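Biliverdin reductase (Synechocystis sp., PDB 5B3T) probably reduces biliverdin, a tetrapyrrole of the heme-degrading pathway, with NADPH as cofactor, as a Rossmann-fold enzyme of the Gfo/Idh/MocA family. Local coordinates at residues Gly20-Glu30 and Asn50-Phe58. Sequence-based numbering, arbitrary orientation.
Sequences GTGYAAQRRAE and NTAKFADTF. With PO4 (phosphate ion), chain C.
Phe54 and Phe58 of helix 50-58 pack against Thr21, Ala29 and the flank of helix 23-30, an apolar contact between two near-parallel helices of the Rossmann domain. The axes of segments 23-30 and 50-58 approach to 11.5 Å at an angle of 14°, and the two rings lie between them. Strand 38-44 packs alongside, with Phe43 touching Thr21 and Phe54.

Phe54 has CG anti to its own N (chi1 -166°), which swings the ring toward the turn after strand 14-19. Thr21 CG2 lies 3.7 Å from Phe54 CB, and Thr21 OG1 lies 3.7 Å from Asn50 CB. Gly20 O sits over one face of the Phe54 ring, near its rim, and Phe58 CD2 covers the opposite face. Gln26 CG meets the ring edge, 3.9 Å from Phe54 CE2. The chain runs on extended past CG, and Gln26 NE2 donates a nearly straight bond to Thr21 O (2.9 Å, 173°).

Phe58 turns one ring face to Ala29. The methyl CB of Ala29 stands 3.7 Å from the Phe58 ring centroid, almost on the normal, as a CH-pi contact. Thr57 CG2 covers the other face, and Glu30 CG lies in plane at the edge, 3.8 Å from Phe58 CE1. A serine at Phe58 would probably leave the Ala29 methyl without its aromatic partner and one face of Phe54 uncovered.

Thr21, Tyr23, Ala24 and Asn50 bind NADP(+), which is absent here. Gly20, Gly22 and Ala25 fit a GxGxxA pattern. Tyr23, which does not touch helix 50-58, donates through OH to a phosphate ion, probably from the crystallisation liquor. Rings, methyls and the CG methylenes of Gln26 and Glu30 make most of the contact. No hydrogen bond crosses, and the apolar packing is consistent with keeping the glycine-rich turn close to Asn50.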
ATOM      1  N   GLY A  20       4.585   3.061  13.144  1.00 17.21           N
ATOM      2  CA  GLY A  20       4.915   1.832  12.451  1.00 16.58           C
ATOM      3  C   GLY A  20       6.400   1.543  12.472  1.00 18.23           C
ATOM      4  O   GLY A  20       7.216   2.454  12.642  1.00 19.03           O
ATOM      5  N   THR A  21       6.766   0.271  12.306  1.00 16.29           N
ATOM      6  CA  THR A  21       8.165  -0.130  12.367  1.00 18.97           C
ATOM      7  C   THR A  21       8.548  -1.094  11.250  1.00 20.11           C
ATOM      8  O   THR A  21       9.671  -1.613  11.263  1.00 19.64           O
ATOM      9  CB  THR A  21       8.485  -0.775  13.725  1.00 20.35           C
ATOM     10  OG1 THR A  21       7.583  -1.862  13.961  1.00 21.58           O
ATOM     11  CG2 THR A  21       8.351   0.237  14.853  1.00 22.18           C
ATOM     12  N   GLY A  22       7.662  -1.350  10.291  1.00 18.86           N
ATOM     13  CA  GLY A  22       7.936  -2.278   9.214  1.00 19.50           C
ATOM     14  C   GLY A  22       8.768  -1.667   8.103  1.00 19.17           C
ATOM     15  O   GLY A  22       9.488  -0.683   8.291  1.00 18.21           O
ATOM     16  N   TYR A  23       8.646  -2.263   6.914  1.00 17.79           N
ATOM     17  CA  TYR A  23       9.516  -1.896   5.799  1.00 18.97           C
ATOM     18  C   TYR A  23       9.314  -0.442   5.387  1.00 18.42           C
ATOM     19  O   TYR A  23      10.285   0.306   5.219  1.00 19.34           O
ATOM     20  CB  TYR A  23       9.269  -2.829   4.612  1.00 19.78           C
ATOM     21  CG  TYR A  23      10.137  -2.523   3.411  1.00 21.01           C
ATOM     22  CD1 TYR A  23       9.736  -1.598   2.454  1.00 19.71           C
ATOM     23  CD2 TYR A  23      11.360  -3.156   3.237  1.00 19.92           C
ATOM     24  CE1 TYR A  23      10.527  -1.313   1.362  1.00 19.14           C
ATOM     25  CE2 TYR A  23      12.158  -2.878   2.145  1.00 20.49           C
ATOM     26  CZ  TYR A  23      11.737  -1.955   1.211  1.00 20.16           C
ATOM     27  OH  TYR A  23      12.525  -1.672   0.121  1.00 19.71           O
ATOM     28  N   ALA A  24       8.060  -0.028   5.196  1.00 17.25           N
ATOM     29  CA  ALA A  24       7.798   1.340   4.760  1.00 17.31           C
ATOM     30  C   ALA A  24       8.283   2.346   5.795  1.00 17.74           C
ATOM     31  O   ALA A  24       8.860   3.381   5.442  1.00 18.41           O
ATOM     32  CB  ALA A  24       6.306   1.527   4.480  1.00 17.22           C
ATOM     33  N   ALA A  25       8.068   2.054   7.080  1.00 17.54           N
ATOM     34  CA  ALA A  25       8.532   2.950   8.133  1.00 18.39           C
ATOM     35  C   ALA A  25      10.052   3.055   8.138  1.00 19.25           C
ATOM     36  O   ALA A  25      10.604   4.143   8.338  1.00 16.94           O
ATOM     37  CB  ALA A  25       8.024   2.467   9.490  1.00 18.03           C
ATOM     38  N   GLN A  26      10.743   1.936   7.919  1.00 17.01           N
ATOM     39  CA  GLN A  26      12.202   1.949   7.944  1.00 18.87           C
ATOM     40  C   GLN A  26      12.767   2.748   6.774  1.00 19.77           C
ATOM     41  O   GLN A  26      13.696   3.544   6.947  1.00 18.88           O
ATOM     42  CB  GLN A  26      12.737   0.515   7.938  1.00 19.21           C
ATOM     43  CG  GLN A  26      12.452  -0.245   9.225  1.00 17.84           C
ATOM     44  CD  GLN A  26      12.749  -1.730   9.116  1.00 22.22           C
ATOM     45  OE1 GLN A  26      13.681  -2.139   8.424  1.00 24.20           O
ATOM     46  NE2 GLN A  26      11.952  -2.544   9.800  1.00 18.91           N
ATOM     47  N   ARG A  27      12.216   2.550   5.572  1.00 17.63           N
ATOM     48  CA  ARG A  27      12.682   3.305   4.411  1.00 18.66           C
ATOM     49  C   ARG A  27      12.452   4.800   4.593  1.00 19.10           C
ATOM     50  O   ARG A  27      13.327   5.612   4.268  1.00 18.49           O
ATOM     51  CB  ARG A  27      11.985   2.810   3.143  1.00 19.82           C
ATOM     52  CG  ARG A  27      12.340   1.387   2.755  1.00 20.21           C
ATOM     53  CD  ARG A  27      13.843   1.215   2.683  1.00 21.48           C
ATOM     54  NE  ARG A  27      14.229  -0.051   2.069  1.00 27.44           N
ATOM     55  CZ  ARG A  27      15.440  -0.588   2.177  1.00 24.96           C
ATOM     56  NH1 ARG A  27      16.373   0.028   2.890  1.00 24.98           N
ATOM     57  NH2 ARG A  27      15.715  -1.743   1.587  1.00 24.85           N
ATOM     58  N   ARG A  28      11.280   5.182   5.105  1.00 18.11           N
ATOM     59  CA  ARG A  28      11.015   6.593   5.375  1.00 18.89           C
ATOM     60  C   ARG A  28      11.977   7.133   6.426  1.00 20.00           C
ATOM     61  O   ARG A  28      12.515   8.237   6.283  1.00 20.98           O
ATOM     62  CB  ARG A  28       9.567   6.777   5.832  1.00 17.90           C
ATOM     63  CG  ARG A  28       8.516   6.367   4.812  1.00 18.83           C
ATOM     64  CD  ARG A  28       8.332   7.403   3.720  1.00 16.12           C
ATOM     65  NE  ARG A  28       7.182   7.085   2.878  1.00 15.14           N
ATOM     66  CZ  ARG A  28       6.799   7.804   1.829  1.00 17.67           C
ATOM     67  NH1 ARG A  28       7.474   8.892   1.485  1.00 16.90           N
ATOM     68  NH2 ARG A  28       5.737   7.437   1.123  1.00 17.62           N
ATOM     69  N   ALA A  29      12.203   6.362   7.494  1.00 18.55           N
ATOM     70  CA  ALA A  29      13.093   6.807   8.560  1.00 20.53           C
ATOM     71  C   ALA A  29      14.509   7.027   8.044  1.00 21.02           C
ATOM     72  O   ALA A  29      15.181   7.984   8.444  1.00 21.51           O
ATOM     73  CB  ALA A  29      13.097   5.791   9.702  1.00 20.19           C
ATOM     74  N   GLU A  30      14.976   6.148   7.154  1.00 20.65           N
ATOM     75  CA  GLU A  30      16.329   6.286   6.621  1.00 22.31           C
ATOM     76  C   GLU A  30      16.504   7.610   5.886  1.00 22.86           C
ATOM     77  O   GLU A  30      17.522   8.291   6.054  1.00 23.37           O
ATOM     78  CB  GLU A  30      16.653   5.106   5.704  1.00 22.18           C
ATOM     79  CG  GLU A  30      16.822   3.779   6.437  1.00 22.15           C
ATOM     80  CD  GLU A  30      16.911   2.589   5.498  1.00 22.68           C
ATOM     81  OE1 GLU A  30      16.525   2.721   4.317  1.00 24.27           O
ATOM     82  OE2 GLU A  30      17.369   1.516   5.944  1.00 23.10           O
ATOM     83  N   ASN A  50       9.839  -5.704  17.555  1.00 29.07           N
ATOM     84  CA  ASN A  50      10.137  -4.830  16.425  1.00 29.46           C
ATOM     85  C   ASN A  50      10.280  -3.375  16.857  1.00 26.67           C
ATOM     86  O   ASN A  50      11.011  -2.609  16.217  1.00 27.26           O
ATOM     87  CB  ASN A  50       9.055  -4.970  15.354  1.00 31.12           C
ATOM     88  CG  ASN A  50       9.068  -6.334  14.690  1.00 33.34           C
ATOM     89  OD1 ASN A  50      10.088  -7.023  14.677  1.00 35.20           O
ATOM     90  ND2 ASN A  50       7.926  -6.734  14.140  1.00 35.61           N
ATOM     91  N   THR A  51       9.595  -2.974  17.930  1.00 27.25           N
ATOM     92  CA  THR A  51       9.786  -1.632  18.472  1.00 27.63           C
ATOM     93  C   THR A  51      11.209  -1.454  18.984  1.00 26.55           C
ATOM     94  O   THR A  51      11.854  -0.431  18.726  1.00 24.57           O
ATOM     95  CB  THR A  51       8.778  -1.365  19.591  1.00 26.54           C
ATOM     96  OG1 THR A  51       7.447  -1.412  19.063  1.00 25.06           O
ATOM     97  CG2 THR A  51       9.022   0.002  20.219  1.00 25.38           C
ATOM     98  N   ALA A  52      11.717  -2.454  19.710  1.00 27.73           N
ATOM     99  CA  ALA A  52      13.074  -2.380  20.239  1.00 27.21           C
ATOM    100  C   ALA A  52      14.100  -2.296  19.115  1.00 25.96           C
ATOM    101  O   ALA A  52      15.041  -1.497  19.178  1.00 26.46           O
ATOM    102  CB  ALA A  52      13.352  -3.588  21.133  1.00 28.39           C
ATOM    103  N   LYS A  53      13.932  -3.116  18.074  1.00 28.22           N
ATOM    104  CA  LYS A  53      14.866  -3.087  16.953  1.00 28.45           C
ATOM    105  C   LYS A  53      14.848  -1.734  16.254  1.00 27.57           C
ATOM    106  O   LYS A  53      15.903  -1.199  15.893  1.00 26.79           O
ATOM    107  CB  LYS A  53      14.534  -4.202  15.961  1.00 28.04           C
ATOM    108  CG  LYS A  53      14.682  -5.610  16.515  1.00 32.23           C
ATOM    109  CD  LYS A  53      14.757  -6.637  15.393  1.00 34.83           C
ATOM    110  CE  LYS A  53      13.456  -6.697  14.607  1.00 36.52           C
ATOM    111  NZ  LYS A  53      13.035  -8.100  14.334  1.00 44.49           N
ATOM    112  N   PHE A  54      13.654  -1.167  16.055  1.00 25.89           N
ATOM    113  CA  PHE A  54      13.542   0.122  15.382  1.00 25.73           C
ATOM    114  C   PHE A  54      14.214   1.225  16.191  1.00 26.02           C
ATOM    115  O   PHE A  54      14.939   2.058  15.637  1.00 26.78           O
ATOM    116  CB  PHE A  54      12.068   0.449  15.139  1.00 23.42           C
ATOM    117  CG  PHE A  54      11.842   1.572  14.167  1.00 23.79           C
ATOM    118  CD1 PHE A  54      11.840   2.890  14.595  1.00 23.62           C
ATOM    119  CD2 PHE A  54      11.618   1.307  12.827  1.00 21.68           C
ATOM    120  CE1 PHE A  54      11.626   3.923  13.702  1.00 23.61           C
ATOM    121  CE2 PHE A  54      11.404   2.334  11.929  1.00 21.39           C
ATOM    122  CZ  PHE A  54      11.408   3.645  12.368  1.00 20.25           C
ATOM    123  N   ALA A  55      13.984   1.241  17.506  1.00 26.90           N
ATOM    124  CA  ALA A  55      14.630   2.230  18.362  1.00 28.70           C
ATOM    125  C   ALA A  55      16.147   2.114  18.293  1.00 29.79           C
ATOM    126  O   ALA A  55      16.856   3.126  18.288  1.00 31.71           O
ATOM    127  CB  ALA A  55      14.147   2.070  19.804  1.00 27.86           C
ATOM    128  N   ASP A  56      16.663   0.884  18.230  1.00 30.72           N
ATOM    129  CA  ASP A  56      18.108   0.683  18.182  1.00 32.55           C
ATOM    130  C   ASP A  56      18.681   1.131  16.843  1.00 31.47           C
ATOM    131  O   ASP A  56      19.698   1.833  16.795  1.00 32.08           O
ATOM    132  CB  ASP A  56      18.439  -0.787  18.444  1.00 34.13           C
ATOM    133  CG  ASP A  56      19.891  -0.999  18.823  1.00 41.64           C
ATOM    134  OD1 ASP A  56      20.302  -0.501  19.892  1.00 46.51           O
ATOM    135  OD2 ASP A  56      20.619  -1.665  18.056  1.00 45.62           O
ATOM    136  N   THR A  57      18.041   0.730  15.741  1.00 29.50           N
ATOM    137  CA  THR A  57      18.528   1.108  14.419  1.00 29.63           C
ATOM    138  C   THR A  57      18.580   2.622  14.260  1.00 30.89           C
ATOM    139  O   THR A  57      19.552   3.163  13.723  1.00 31.47           O
ATOM    140  CB  THR A  57      17.642   0.497  13.332  1.00 28.92           C
ATOM    141  OG1 THR A  57      17.672  -0.932  13.430  1.00 29.13           O
ATOM    142  CG2 THR A  57      18.113   0.925  11.944  1.00 28.41           C
ATOM    143  N   PHE A  58      17.553   3.323  14.736  1.00 30.18           N
ATOM    144  CA  PHE A  58      17.407   4.742  14.451  1.00 30.03           C
ATOM    145  C   PHE A  58      17.579   5.636  15.670  1.00 31.74           C
ATOM    146  O   PHE A  58      17.271   6.825  15.578  1.00 34.34           O
ATOM    147  CB  PHE A  58      16.047   5.017  13.802  1.00 29.39           C
ATOM    148  CG  PHE A  58      15.854   4.322  12.487  1.00 27.37           C
ATOM    149  CD1 PHE A  58      16.541   4.743  11.361  1.00 27.84           C
ATOM    150  CD2 PHE A  58      14.987   3.250  12.375  1.00 25.68           C
ATOM    151  CE1 PHE A  58      16.369   4.105  10.146  1.00 25.12           C
ATOM    152  CE2 PHE A  58      14.808   2.606  11.163  1.00 26.02           C
ATOM    153  CZ  PHE A  58      15.501   3.034  10.045  1.00 24.54           C
TER
HETATM  154  P   PO4 C 401      14.292  -3.152  -2.324  1.00 20.71           P
HETATM  155  O1  PO4 C 401      15.292  -4.145  -2.859  1.00 17.17           O
HETATM  156  O2  PO4 C 401      14.904  -1.774  -2.270  1.00 19.39           O
HETATM  157  O3  PO4 C 401      13.089  -3.123  -3.233  1.00 15.40           O
HETATM  158  O4  PO4 C 401      13.876  -3.568  -0.933  1.00 18.92           O